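PDB 4GS1: DyP-type peroxidase, which probably uses a haem-bound iron and hydrogen peroxide to oxidise dyes and other substrates, as a member of the dye-decolorising peroxidase family. Local coordinates for residues A103-T108 with L151-E156; T75-W80 with G147-Q152; A234-G239 with A378-T383; D22-D27 with Q193-T198; A68-A73 with E117-A122. All coordinates share one frame; numbering follows the deposited sequence.

Contact 1 of 5, residues A103-T108 with L151-E156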
# COMPACT_ATOMS: atom_id res chain seq x y z
N ALA B 103 -1.37 13.86 -10.55
CA ALA B 103 -1.61 12.42 -10.39
C ALA B 103 -3.09 12.02 -10.33
O ALA B 103 -3.45 11.08 -9.61
CB ALA B 103 -0.87 11.90 -9.15
N SER B 104 -3.93 12.71 -11.11
CA SER B 104 -5.33 12.32 -11.28
C SER B 104 -6.10 12.24 -9.96
O SER B 104 -7.00 11.40 -9.82
CB SER B 104 -5.44 10.97 -12.01
OG SER B 104 -4.94 11.08 -13.34
N LEU B 105 -5.75 13.10 -9.00
CA LEU B 105 -6.36 13.06 -7.67
C LEU B 105 -7.86 13.30 -7.75
O LEU B 105 -8.30 14.28 -8.35
CB LEU B 105 -5.70 14.09 -6.75
CG LEU B 105 -6.30 14.25 -5.36
CD1 LEU B 105 -6.23 12.91 -4.61
CD2 LEU B 105 -5.55 15.33 -4.59
N MET B 106 -8.63 12.40 -7.15
CA MET B 106 -10.09 12.50 -7.20
C MET B 106 -10.72 12.08 -5.88
O MET B 106 -10.23 11.15 -5.22
CB MET B 106 -10.65 11.66 -8.35
CG MET B 106 -10.12 10.22 -8.41
SD MET B 106 -10.83 9.25 -9.77
CE MET B 106 -10.16 10.09 -11.21
N VAL B 107 -11.80 12.77 -5.51
CA VAL B 107 -12.50 12.54 -4.24
C VAL B 107 -13.99 12.27 -4.50
O VAL B 107 -14.65 13.05 -5.19
CB VAL B 107 -12.36 13.76 -3.29
CG1 VAL B 107 -13.05 13.48 -1.96
CG2 VAL B 107 -10.89 14.10 -3.06
N THR B 108 -14.49 11.16 -3.95
CA THR B 108 -15.90 10.79 -4.03
C THR B 108 -16.52 10.82 -2.64
O THR B 108 -15.92 10.32 -1.68
CB THR B 108 -16.06 9.35 -4.54
OG1 THR B 108 -15.15 9.12 -5.62
CG2 THR B 108 -17.50 9.09 -5.01
N LEU B 151 -15.68 8.33 2.17
CA LEU B 151 -14.83 9.01 1.19
C LEU B 151 -14.11 7.94 0.37
O LEU B 151 -13.59 6.97 0.92
CB LEU B 151 -13.80 9.93 1.85
CG LEU B 151 -14.31 11.22 2.49
CD1 LEU B 151 -13.14 11.97 3.15
CD2 LEU B 151 -14.98 12.10 1.45
N GLN B 152 -14.11 8.09 -0.96
CA GLN B 152 -13.21 7.32 -1.81
C GLN B 152 -12.21 8.33 -2.33
O GLN B 152 -12.59 9.30 -2.98
CB GLN B 152 -13.96 6.66 -2.98
CG GLN B 152 -13.02 5.89 -3.94
CD GLN B 152 -13.71 5.38 -5.19
OE1 GLN B 152 -14.48 6.10 -5.85
NE2 GLN B 152 -13.43 4.14 -5.54
N VAL B 153 -10.93 8.13 -2.02
CA VAL B 153 -9.90 9.03 -2.49
C VAL B 153 -8.98 8.24 -3.41
O VAL B 153 -8.55 7.15 -3.06
CB VAL B 153 -9.09 9.62 -1.31
CG1 VAL B 153 -8.25 10.81 -1.79
CG2 VAL B 153 -10.02 10.07 -0.18
N GLY B 154 -8.70 8.77 -4.60
CA GLY B 154 -7.88 8.05 -5.55
C GLY B 154 -6.80 8.93 -6.14
O GLY B 154 -6.99 10.13 -6.29
N ALA B 155 -5.67 8.33 -6.48
CA ALA B 155 -4.60 9.06 -7.17
C ALA B 155 -3.66 8.09 -7.83
O ALA B 155 -3.63 6.92 -7.48
CB ALA B 155 -3.85 9.95 -6.19
N GLU B 156 -2.87 8.58 -8.78
CA GLU B 156 -1.91 7.74 -9.49
C GLU B 156 -0.61 7.61 -8.69
O GLU B 156 0.28 6.86 -9.07
CB GLU B 156 -1.65 8.32 -10.89
CG GLU B 156 -0.79 7.46 -11.83
CD GLU B 156 -1.47 6.18 -12.30
OE1 GLU B 156 -2.71 6.04 -12.15
OE2 GLU B 156 -0.77 5.30 -12.85
O HOH W 1 -12.28 8.94 -5.92
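Thr108 and Gln152 face each other as an antiparallel hydrogen-bonded pair. Thr108 N gives its hydrogen to Gln152 O at 2.8 Å, in the carbonyl plane, and Gln152 N returns one to Thr108 O at 3.0 Å. Two residues along, Met106 and Gly154 exchange the same pair of bonds. Ahead of the strand, in the loop 103-105, Glu156 N still reaches Ala103 O at 2.7 Å. The outward amide of Val107 is taken by His88 NE2. Thr108 OG1, set beside its own backbone N by chi1 of -42°, is hydrogen-bonded to Pro41 O. A water 2.9 Å from Thr108 OG1 also lies within reach of Gln152 O and, weakly, Met106 O; it can donate to only two of these three acceptors at a time. The Glu156 carboxylate is held by the backbone N of Ala49 and of Ala189. Val107 and Val153 lie on the other face of the sheet, where Leu105 CD1 packs 4.1 Å from Val153 CG1, under helices 66-90 and 158-172. The strand axes run antiparallel at 166°. Strand 106-111 is an edge strand of this four-stranded antiparallel sheet in the N-terminal ferredoxin-like half, as in other dye-decolorising peroxidases.

Contact 2 of 5, residues T75-W80 with G147-Q152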
# COMPACT_ATOMS: atom_id res chain seq x y z
N THR B 75 -22.17 19.64 8.29
CA THR B 75 -20.80 20.09 8.53
C THR B 75 -19.78 19.23 7.80
O THR B 75 -18.90 19.74 7.11
CB THR B 75 -20.47 20.07 10.03
OG1 THR B 75 -21.26 21.04 10.72
CG2 THR B 75 -19.00 20.37 10.26
N ALA B 76 -19.90 17.91 7.94
CA ALA B 76 -18.94 17.00 7.34
C ALA B 76 -19.01 17.05 5.82
O ALA B 76 -17.98 17.18 5.14
CB ALA B 76 -19.17 15.58 7.84
N LEU B 77 -20.22 16.92 5.28
CA LEU B 77 -20.39 16.88 3.83
C LEU B 77 -19.93 18.17 3.14
O LEU B 77 -19.27 18.12 2.09
CB LEU B 77 -21.85 16.55 3.47
CG LEU B 77 -22.33 15.14 3.83
CD1 LEU B 77 -23.84 15.06 3.77
CD2 LEU B 77 -21.73 14.09 2.90
N ARG B 78 -20.26 19.32 3.72
CA ARG B 78 -19.82 20.60 3.17
C ARG B 78 -18.31 20.75 3.24
O ARG B 78 -17.67 21.18 2.28
CB ARG B 78 -20.48 21.79 3.88
CG ARG B 78 -20.11 23.14 3.23
CD ARG B 78 -20.30 24.34 4.16
NE ARG B 78 -21.34 24.13 5.15
CZ ARG B 78 -21.11 23.96 6.45
NH1 ARG B 78 -19.87 23.98 6.91
NH2 ARG B 78 -22.12 23.76 7.28
N THR B 79 -17.73 20.39 4.38
CA THR B 79 -16.29 20.50 4.56
C THR B 79 -15.53 19.65 3.56
O THR B 79 -14.59 20.13 2.92
CB THR B 79 -15.89 20.15 6.00
OG1 THR B 79 -16.51 21.08 6.90
CG2 THR B 79 -14.39 20.21 6.18
N TRP B 80 -15.92 18.38 3.41
CA TRP B 80 -15.26 17.51 2.44
C TRP B 80 -15.44 18.04 1.02
O TRP B 80 -14.52 17.97 0.21
CB TRP B 80 -15.80 16.08 2.53
CG TRP B 80 -15.35 15.30 3.74
CD1 TRP B 80 -14.17 15.43 4.44
CD2 TRP B 80 -16.08 14.25 4.39
NE1 TRP B 80 -14.14 14.53 5.48
CE2 TRP B 80 -15.30 13.79 5.47
CE3 TRP B 80 -17.33 13.65 4.15
CZ2 TRP B 80 -15.72 12.75 6.31
CZ3 TRP B 80 -17.75 12.63 4.99
CH2 TRP B 80 -16.95 12.20 6.06
N GLY B 147 -21.26 2.10 7.83
CA GLY B 147 -20.74 3.45 7.99
C GLY B 147 -21.80 4.50 7.68
O GLY B 147 -22.61 4.32 6.78
N ASP B 148 -21.79 5.60 8.43
CA ASP B 148 -22.70 6.71 8.15
C ASP B 148 -22.31 7.47 6.88
O ASP B 148 -23.17 7.98 6.16
CB ASP B 148 -22.71 7.71 9.31
CG ASP B 148 -23.30 7.15 10.60
OD1 ASP B 148 -24.11 6.19 10.56
OD2 ASP B 148 -22.96 7.70 11.67
N LEU B 149 -21.00 7.55 6.63
CA LEU B 149 -20.44 8.38 5.57
C LEU B 149 -19.24 7.69 4.94
O LEU B 149 -18.61 6.84 5.56
CB LEU B 149 -19.99 9.74 6.14
CG LEU B 149 -21.09 10.63 6.69
CD1 LEU B 149 -20.51 11.68 7.66
CD2 LEU B 149 -21.83 11.30 5.55
N MET B 150 -18.90 8.10 3.71
CA MET B 150 -17.81 7.48 2.97
C MET B 150 -17.00 8.50 2.18
O MET B 150 -17.56 9.43 1.59
CB MET B 150 -18.40 6.42 2.03
CG MET B 150 -17.38 5.61 1.26
SD MET B 150 -16.87 6.37 -0.29
CE MET B 150 -18.45 6.78 -1.03
N LEU B 151 -15.68 8.33 2.17
CA LEU B 151 -14.83 9.01 1.19
C LEU B 151 -14.11 7.94 0.37
O LEU B 151 -13.59 6.97 0.92
CB LEU B 151 -13.80 9.93 1.85
CG LEU B 151 -14.31 11.22 2.49
CD1 LEU B 151 -13.14 11.97 3.15
CD2 LEU B 151 -14.98 12.10 1.45
N GLN B 152 -14.11 8.09 -0.96
CA GLN B 152 -13.21 7.32 -1.81
C GLN B 152 -12.21 8.33 -2.33
O GLN B 152 -12.59 9.30 -2.98
CB GLN B 152 -13.96 6.66 -2.98
CG GLN B 152 -13.02 5.89 -3.94
CD GLN B 152 -13.71 5.38 -5.19
OE1 GLN B 152 -14.48 6.10 -5.85
NE2 GLN B 152 -13.43 4.14 -5.54
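Trp80 lays its indole against Leu151 and Leu149 where helix 66-90 packs on the antiparallel sheet of the ferredoxin-like N-terminal half. The helix segment runs nearly along strand 149-152, with axes 13° apart and 10.6 Å at closest approach. From Trp80 CB, chi1 of -73° places CG beside the backbone N and directs the ring to the strand. CG and CD2 lie over the two methyls of Leu151, CD2 being 3.8 Å from Leu151 CD2, and CE3 is covered by that same methyl. On the pyrrole side, Leu151 CD1 sits over the five-membered ring in a CH-pi contact, 3.6 Å from its centroid and 12° off the normal. NE1, though close to this methyl, gives its hydrogen to Leu168 O of helix 158-172. The far rim of the six-membered ring, CZ3 and CH2, meets Leu149 edge-on, with CZ3 3.8 Å from Leu149 CB. Leu149 CD1 touches both Ala76 CB and Trp80 CH2. Asp148 and Leu149 form a classic beta bulge opposite Phe56. The other branch of Leu149, CD2, meets Leu77 CD2 at 3.8 Å.

Contact 3 of 5, residues A234-G239 with A378-T383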
# COMPACT_ATOMS: atom_id res chain seq x y z
N ALA B 234 -35.90 12.03 -4.16
CA ALA B 234 -35.30 12.57 -5.38
C ALA B 234 -33.89 13.15 -5.21
O ALA B 234 -33.25 13.49 -6.21
CB ALA B 234 -36.24 13.60 -6.02
N TRP B 235 -33.42 13.27 -3.98
CA TRP B 235 -32.05 13.72 -3.74
C TRP B 235 -31.02 12.78 -4.37
O TRP B 235 -29.87 13.16 -4.57
CB TRP B 235 -31.76 13.90 -2.24
CG TRP B 235 -31.85 12.64 -1.43
CD1 TRP B 235 -32.98 12.07 -0.91
CD2 TRP B 235 -30.75 11.81 -1.01
NE1 TRP B 235 -32.66 10.93 -0.21
CE2 TRP B 235 -31.30 10.74 -0.26
CE3 TRP B 235 -29.37 11.85 -1.20
CZ2 TRP B 235 -30.51 9.74 0.31
CZ3 TRP B 235 -28.58 10.85 -0.65
CH2 TRP B 235 -29.15 9.81 0.10
N MET B 236 -31.44 11.55 -4.67
CA MET B 236 -30.56 10.58 -5.31
C MET B 236 -30.74 10.47 -6.83
O MET B 236 -30.06 9.68 -7.47
CB MET B 236 -30.69 9.18 -4.67
CG MET B 236 -29.73 8.92 -3.53
SD MET B 236 -28.00 9.17 -3.98
CE MET B 236 -27.73 7.78 -5.07
N ASP B 237 -31.65 11.26 -7.40
CA ASP B 237 -31.79 11.30 -8.86
C ASP B 237 -30.45 11.63 -9.51
O ASP B 237 -29.81 12.63 -9.17
CB ASP B 237 -32.83 12.36 -9.28
CG ASP B 237 -34.26 11.96 -8.94
OD1 ASP B 237 -34.45 10.94 -8.26
OD2 ASP B 237 -35.19 12.69 -9.36
N GLY B 238 -30.01 10.78 -10.44
CA GLY B 238 -28.75 11.01 -11.13
C GLY B 238 -27.52 10.55 -10.36
O GLY B 238 -26.40 10.63 -10.87
N GLY B 239 -27.72 10.07 -9.13
CA GLY B 239 -26.60 9.58 -8.32
C GLY B 239 -26.26 8.15 -8.67
O GLY B 239 -26.81 7.58 -9.62
N ALA B 378 -24.83 5.59 -0.82
CA ALA B 378 -25.48 6.40 -1.83
C ALA B 378 -24.53 7.55 -2.19
O ALA B 378 -24.01 8.25 -1.32
CB ALA B 378 -26.80 6.96 -1.30
N VAL B 379 -24.29 7.72 -3.49
CA VAL B 379 -23.36 8.74 -3.95
C VAL B 379 -24.10 9.72 -4.85
O VAL B 379 -24.30 9.47 -6.04
CB VAL B 379 -22.16 8.10 -4.67
CG1 VAL B 379 -21.23 9.17 -5.24
CG2 VAL B 379 -21.40 7.19 -3.72
N PRO B 380 -24.54 10.84 -4.28
CA PRO B 380 -25.41 11.73 -5.06
C PRO B 380 -24.68 12.60 -6.08
O PRO B 380 -23.47 12.77 -6.02
CB PRO B 380 -26.08 12.60 -3.98
CG PRO B 380 -25.15 12.57 -2.81
CD PRO B 380 -24.41 11.25 -2.86
N ALA B 381 -25.44 13.13 -7.04
CA ALA B 381 -24.94 14.17 -7.93
C ALA B 381 -25.31 15.52 -7.33
O ALA B 381 -26.46 15.74 -6.93
CB ALA B 381 -25.57 14.02 -9.30
N ALA B 382 -24.35 16.43 -7.27
CA ALA B 382 -24.62 17.78 -6.76
C ALA B 382 -24.54 18.80 -7.89
O ALA B 382 -23.65 18.71 -8.74
CB ALA B 382 -23.65 18.13 -5.64
N THR B 383 -25.44 19.77 -7.89
CA THR B 383 -25.43 20.83 -8.90
C THR B 383 -24.21 21.73 -8.73
O THR B 383 -23.28 21.42 -7.99
CB THR B 383 -26.70 21.71 -8.86
OG1 THR B 383 -26.61 22.63 -7.77
CG2 THR B 383 -27.96 20.86 -8.72
O HOH W 2 -28.29 12.66 -6.91
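Chi1 of 63° sets Trp235 CG between its backbone N and carbonyl carbon, while Met236 bends at both chi2 (-55°) and chi3 (-70°); the two side chains thereby converge on Ala378 and Pro380. Met236 CG lies over one face of the indole, toward its rim, and SD continues into the cleft between the segments. There SD touches Ala378 CB at 3.7 Å and Pro380 CB at 3.9 Å, while the terminal methyl CE reaches the backbone of Val379, 3.8 Å from its N. Trp235 CH2 comes within 4.0 Å of the same Ala378 methyl, and the indole NE1 is bonded to Arg124 O. Met236 to Gly239 form a type II beta turn closed by Gly239 N on Met236 O. Gly239 CA is 3.2 Å from Val379 O, so the two backbones meet directly at Gly239. One water joins the two segments: it donates to Trp235 O and Asp237 O and accepts from Ala381 N at 2.9 Å. The turn leads into strand 240-249, which pairs with strand 369-379 in the second ferredoxin-like sheet; the contact lies at the start of the former and the end of the latter, where Val379 bonds to Ser240 through the backbone. Its chemistry divides cleanly: sulfur, methyls and proline ring make a dispersive core, and the polar link between the segments is indirect, through one water serving three backbone groups.

Contact 4 of 5, residues D22-D27 with Q193-T198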
# COMPACT_ATOMS: atom_id res chain seq x y z
N ASP B 22 4.92 6.41 -24.55
CA ASP B 22 5.60 7.09 -23.45
C ASP B 22 4.72 8.18 -22.83
O ASP B 22 4.64 8.30 -21.61
CB ASP B 22 6.94 7.68 -23.91
CG ASP B 22 7.99 6.61 -24.17
OD1 ASP B 22 7.86 5.49 -23.63
OD2 ASP B 22 8.97 6.89 -24.90
N ALA B 23 4.05 8.96 -23.67
CA ALA B 23 3.11 9.96 -23.16
C ALA B 23 1.91 9.29 -22.50
O ALA B 23 1.40 9.78 -21.48
CB ALA B 23 2.66 10.89 -24.27
N GLN B 24 1.44 8.18 -23.06
CA GLN B 24 0.38 7.40 -22.43
C GLN B 24 0.80 6.91 -21.05
O GLN B 24 -0.00 6.92 -20.11
CB GLN B 24 0.02 6.18 -23.28
CG GLN B 24 -0.82 6.47 -24.50
CD GLN B 24 -1.07 5.21 -25.31
OE1 GLN B 24 -0.56 5.07 -26.42
NE2 GLN B 24 -1.84 4.29 -24.75
N ARG B 25 2.05 6.45 -20.93
CA ARG B 25 2.54 5.94 -19.65
C ARG B 25 2.67 7.04 -18.60
O ARG B 25 2.56 6.78 -17.40
CB ARG B 25 3.87 5.20 -19.82
CG ARG B 25 3.75 3.89 -20.60
CD ARG B 25 5.06 3.12 -20.71
NE ARG B 25 4.85 1.94 -21.55
CZ ARG B 25 5.64 1.57 -22.55
NH1 ARG B 25 6.73 2.28 -22.84
NH2 ARG B 25 5.34 0.49 -23.27
N LEU B 26 2.89 8.27 -19.05
CA LEU B 26 3.04 9.39 -18.12
C LEU B 26 1.74 10.15 -17.85
O LEU B 26 1.68 10.97 -16.93
CB LEU B 26 4.11 10.38 -18.62
CG LEU B 26 5.55 9.93 -18.43
CD1 LEU B 26 6.51 10.97 -18.99
CD2 LEU B 26 5.85 9.70 -16.96
N ASP B 27 0.70 9.86 -18.64
CA ASP B 27 -0.51 10.69 -18.63
C ASP B 27 -1.26 10.69 -17.30
O ASP B 27 -1.71 11.74 -16.85
CB ASP B 27 -1.45 10.28 -19.76
CG ASP B 27 -2.47 11.36 -20.07
OD1 ASP B 27 -2.09 12.54 -20.11
OD2 ASP B 27 -3.66 11.02 -20.27
N GLN B 193 3.05 -2.02 -20.09
CA GLN B 193 3.45 -2.12 -21.50
C GLN B 193 2.40 -1.43 -22.37
O GLN B 193 2.73 -0.71 -23.33
CB GLN B 193 3.61 -3.59 -21.91
CG GLN B 193 4.83 -4.28 -21.32
CD GLN B 193 4.82 -5.79 -21.53
OE1 GLN B 193 4.10 -6.31 -22.38
NE2 GLN B 193 5.62 -6.51 -20.74
N ASP B 194 1.14 -1.64 -22.01
CA ASP B 194 0.00 -0.98 -22.66
C ASP B 194 -0.90 -0.38 -21.59
O ASP B 194 -1.67 -1.10 -20.95
CB ASP B 194 -0.78 -2.00 -23.50
CG ASP B 194 -1.98 -1.38 -24.21
OD1 ASP B 194 -2.24 -0.17 -24.05
OD2 ASP B 194 -2.67 -2.12 -24.95
N PRO B 195 -0.82 0.95 -21.39
CA PRO B 195 -1.62 1.59 -20.34
C PRO B 195 -3.13 1.47 -20.54
O PRO B 195 -3.88 1.75 -19.60
CB PRO B 195 -1.19 3.06 -20.42
CG PRO B 195 0.18 3.02 -21.04
CD PRO B 195 0.12 1.88 -22.02
N ASP B 196 -3.57 1.07 -21.73
CA ASP B 196 -5.00 0.86 -21.98
C ASP B 196 -5.48 -0.57 -21.69
O ASP B 196 -6.67 -0.84 -21.72
CB ASP B 196 -5.36 1.21 -23.43
CG ASP B 196 -5.20 2.69 -23.73
OD1 ASP B 196 -5.29 3.51 -22.79
OD2 ASP B 196 -4.98 3.04 -24.91
N ALA B 197 -4.54 -1.49 -21.43
CA ALA B 197 -4.91 -2.89 -21.15
C ALA B 197 -5.70 -2.98 -19.86
O ALA B 197 -5.47 -2.23 -18.92
CB ALA B 197 -3.66 -3.74 -21.05
N THR B 198 -6.65 -3.91 -19.78
CA THR B 198 -7.40 -3.97 -18.53
C THR B 198 -6.54 -4.59 -17.41
O THR B 198 -5.71 -5.47 -17.68
CB THR B 198 -8.84 -4.52 -18.69
OG1 THR B 198 -9.06 -5.65 -17.84
CG2 THR B 198 -9.12 -4.88 -20.13
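An Asx turn within a type I beta turn, Asp194 to Ala197, presents Pro195 to the N-terminal helix at the surface of the protein, close to the second subunit. Asp194 OD1 receives the backbone N of Asp196 at 2.9 Å from above the carboxylate plane, and Ala197 N closes the turn on Asp194 O. The proline ring so displayed meets two consecutive residues of the helix: Pro195 CG lies 3.7 Å from Arg25 CG. The same Pro195 CG is 3.9 Å from Gln24 CB. Beyond that point Arg25 runs extended from CG to NE, carrying its guanidinium past the proline to the chain preceding the turn. There NH2 donates to Gln193 O at 2.9 Å, with an N-H...O angle of 155° and the oxygen 15° out of the guanidinium plane. NE is bonded to Ala192 O, so two successive carbonyls hold the group and limit its rotation. NH1 faces back to its own helix and forms a long salt bridge with Asp22 OD1 at 3.5 Å. From the helix, the Gln24 amide lies near the Asp196 carboxylate, its plane 27° from that of the acid, but the angle is too poor for a bond. The second subunit adjoins both segments: its Leu26 packs on Asp22, Arg25 and Leu26, and its Leu100 O accepts from Gln193 NE2. Helix 21-30 thus lies against the loop that runs between strand 176-185 and helix 217-223.

Contact 5 of 5, residues A68-A73 with E117-A122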
# COMPACT_ATOMS: atom_id res chain seq x y z
N ALA B 68 -28.98 17.33 15.95
CA ALA B 68 -27.52 17.41 15.99
C ALA B 68 -26.87 16.56 14.91
O ALA B 68 -25.82 16.93 14.37
CB ALA B 68 -27.01 17.00 17.37
N ALA B 69 -27.48 15.42 14.60
CA ALA B 69 -26.95 14.52 13.59
C ALA B 69 -27.07 15.15 12.21
O ALA B 69 -26.17 15.04 11.37
CB ALA B 69 -27.67 13.16 13.64
N ARG B 70 -28.20 15.81 11.96
CA ARG B 70 -28.39 16.52 10.70
C ARG B 70 -27.38 17.66 10.56
O ARG B 70 -26.81 17.86 9.49
CB ARG B 70 -29.83 17.06 10.62
CG ARG B 70 -30.16 17.76 9.31
CD ARG B 70 -31.62 18.20 9.28
NE ARG B 70 -32.54 17.08 9.18
CZ ARG B 70 -32.96 16.54 8.04
NH1 ARG B 70 -32.53 17.01 6.88
NH2 ARG B 70 -33.81 15.52 8.06
N GLU B 71 -27.17 18.39 11.65
CA GLU B 71 -26.18 19.47 11.66
C GLU B 71 -24.78 18.92 11.45
O GLU B 71 -23.97 19.50 10.72
CB GLU B 71 -26.25 20.26 12.97
CG GLU B 71 -25.55 21.61 12.90
CD GLU B 71 -26.14 22.50 11.82
OE1 GLU B 71 -27.38 22.50 11.65
OE2 GLU B 71 -25.36 23.21 11.15
N GLY B 72 -24.49 17.78 12.08
CA GLY B 72 -23.19 17.13 11.93
C GLY B 72 -22.95 16.66 10.50
O GLY B 72 -21.85 16.83 9.95
N ALA B 73 -23.97 16.06 9.91
CA ALA B 73 -23.89 15.62 8.52
C ALA B 73 -23.60 16.80 7.59
O ALA B 73 -22.73 16.72 6.72
CB ALA B 73 -25.18 14.93 8.12
N GLU B 117 -31.08 7.18 9.26
CA GLU B 117 -31.70 6.72 10.50
C GLU B 117 -31.36 7.64 11.68
O GLU B 117 -32.23 8.02 12.46
CB GLU B 117 -31.32 5.26 10.80
CG GLU B 117 -31.81 4.25 9.76
CD GLU B 117 -33.30 4.40 9.43
OE1 GLU B 117 -34.10 4.67 10.36
OE2 GLU B 117 -33.68 4.24 8.24
N ALA B 118 -30.08 8.01 11.79
CA ALA B 118 -29.66 8.92 12.86
C ALA B 118 -30.33 10.29 12.76
O ALA B 118 -30.54 10.95 13.77
CB ALA B 118 -28.14 9.08 12.85
N MET B 119 -30.64 10.73 11.54
CA MET B 119 -31.30 12.02 11.34
C MET B 119 -32.82 11.91 11.46
O MET B 119 -33.52 12.90 11.23
CB MET B 119 -30.94 12.61 9.97
CG MET B 119 -29.47 12.88 9.76
SD MET B 119 -29.08 13.66 8.18
CE MET B 119 -29.68 12.45 7.01
N ASP B 120 -33.32 10.73 11.81
CA ASP B 120 -34.76 10.47 11.87
C ASP B 120 -35.38 10.85 10.53
O ASP B 120 -36.37 11.59 10.46
CB ASP B 120 -35.41 11.24 13.04
CG ASP B 120 -36.84 10.80 13.32
OD1 ASP B 120 -37.19 9.63 13.04
OD2 ASP B 120 -37.62 11.63 13.83
N ALA B 121 -34.77 10.35 9.45
CA ALA B 121 -35.18 10.71 8.10
C ALA B 121 -35.44 9.49 7.22
O ALA B 121 -35.09 9.48 6.04
CB ALA B 121 -34.13 11.60 7.46
N ALA B 122 -36.08 8.47 7.79
CA ALA B 122 -36.37 7.25 7.05
C ALA B 122 -37.28 7.53 5.85
O ALA B 122 -37.29 6.78 4.88
CB ALA B 122 -37.00 6.21 7.97
O HOH W 3 -33.17 15.64 11.49
O HOH W 4 -35.26 14.96 10.35
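Met119 lies along the helix surface of 68-73, in the groove beside Arg70. Its CG is 3.9 Å from Arg70 CA, and SD, placed by an extended chi2 (-177°), rests 3.9 Å from that same CA and 4.1 Å from Ala73 CB; the bend at chi3 turns only the methyl. One turn earlier on the helix, Ala69 CB sits 3.6 Å from Ala118 O and meets the Ala118 methyl. The thioether thus lies near the Arg70 backbone, flanked by the methyls of Ala69 and Ala73, one helical turn apart. Above this apolar layer two waters link Arg70 to Met119 O: one accepts from NE and the other from NH2, and both donate to the carbonyl, each at 2.8 Å from it. The first water lies at the edge of the guanidinium, in its plane. That carbonyl lies just after helix 113-118, where Asp120, with positive phi, completes a Schellman motif; Asp120 N bonds back to Glu117 O, and the chain then turns to bring the Ala121 methyl within 4.0 Å of Arg70 NH2. Chi1 of -177° sends the arginine chain out from the helix, and its bend at chi3 turns the guanidinium toward the waters. Farther out, the C-terminal segment fixes this arginine: NH1 donates to Leu392 O and Val393 O, while Leu392 packs on Met119 and Val393 on Ala73.

In the fold
Contacts 1, 2, 3 and 5 are buried; contact 4 alone is a surface contact, beside the second subunit. Contacts 1 and 2 share Leu151 and Gln152: contact 1 acts within the sheet, joining neighbouring strands by backbone hydrogen bonds, and contact 2 on its face, laying helix 66-90 there by apolar packing alone. Contact 5 lies nearer the N-terminal end of that helix, about 13 Å from contact 2 between centres. Contact 3 belongs to the second half of the chain, yet its Val379 touches Thr108 of contact 1 and Met150 of contact 2. Contacts 3 and 5 rely on waters for their polar links, whereas a guanidinium-to-carbonyl bond leads in contact 4.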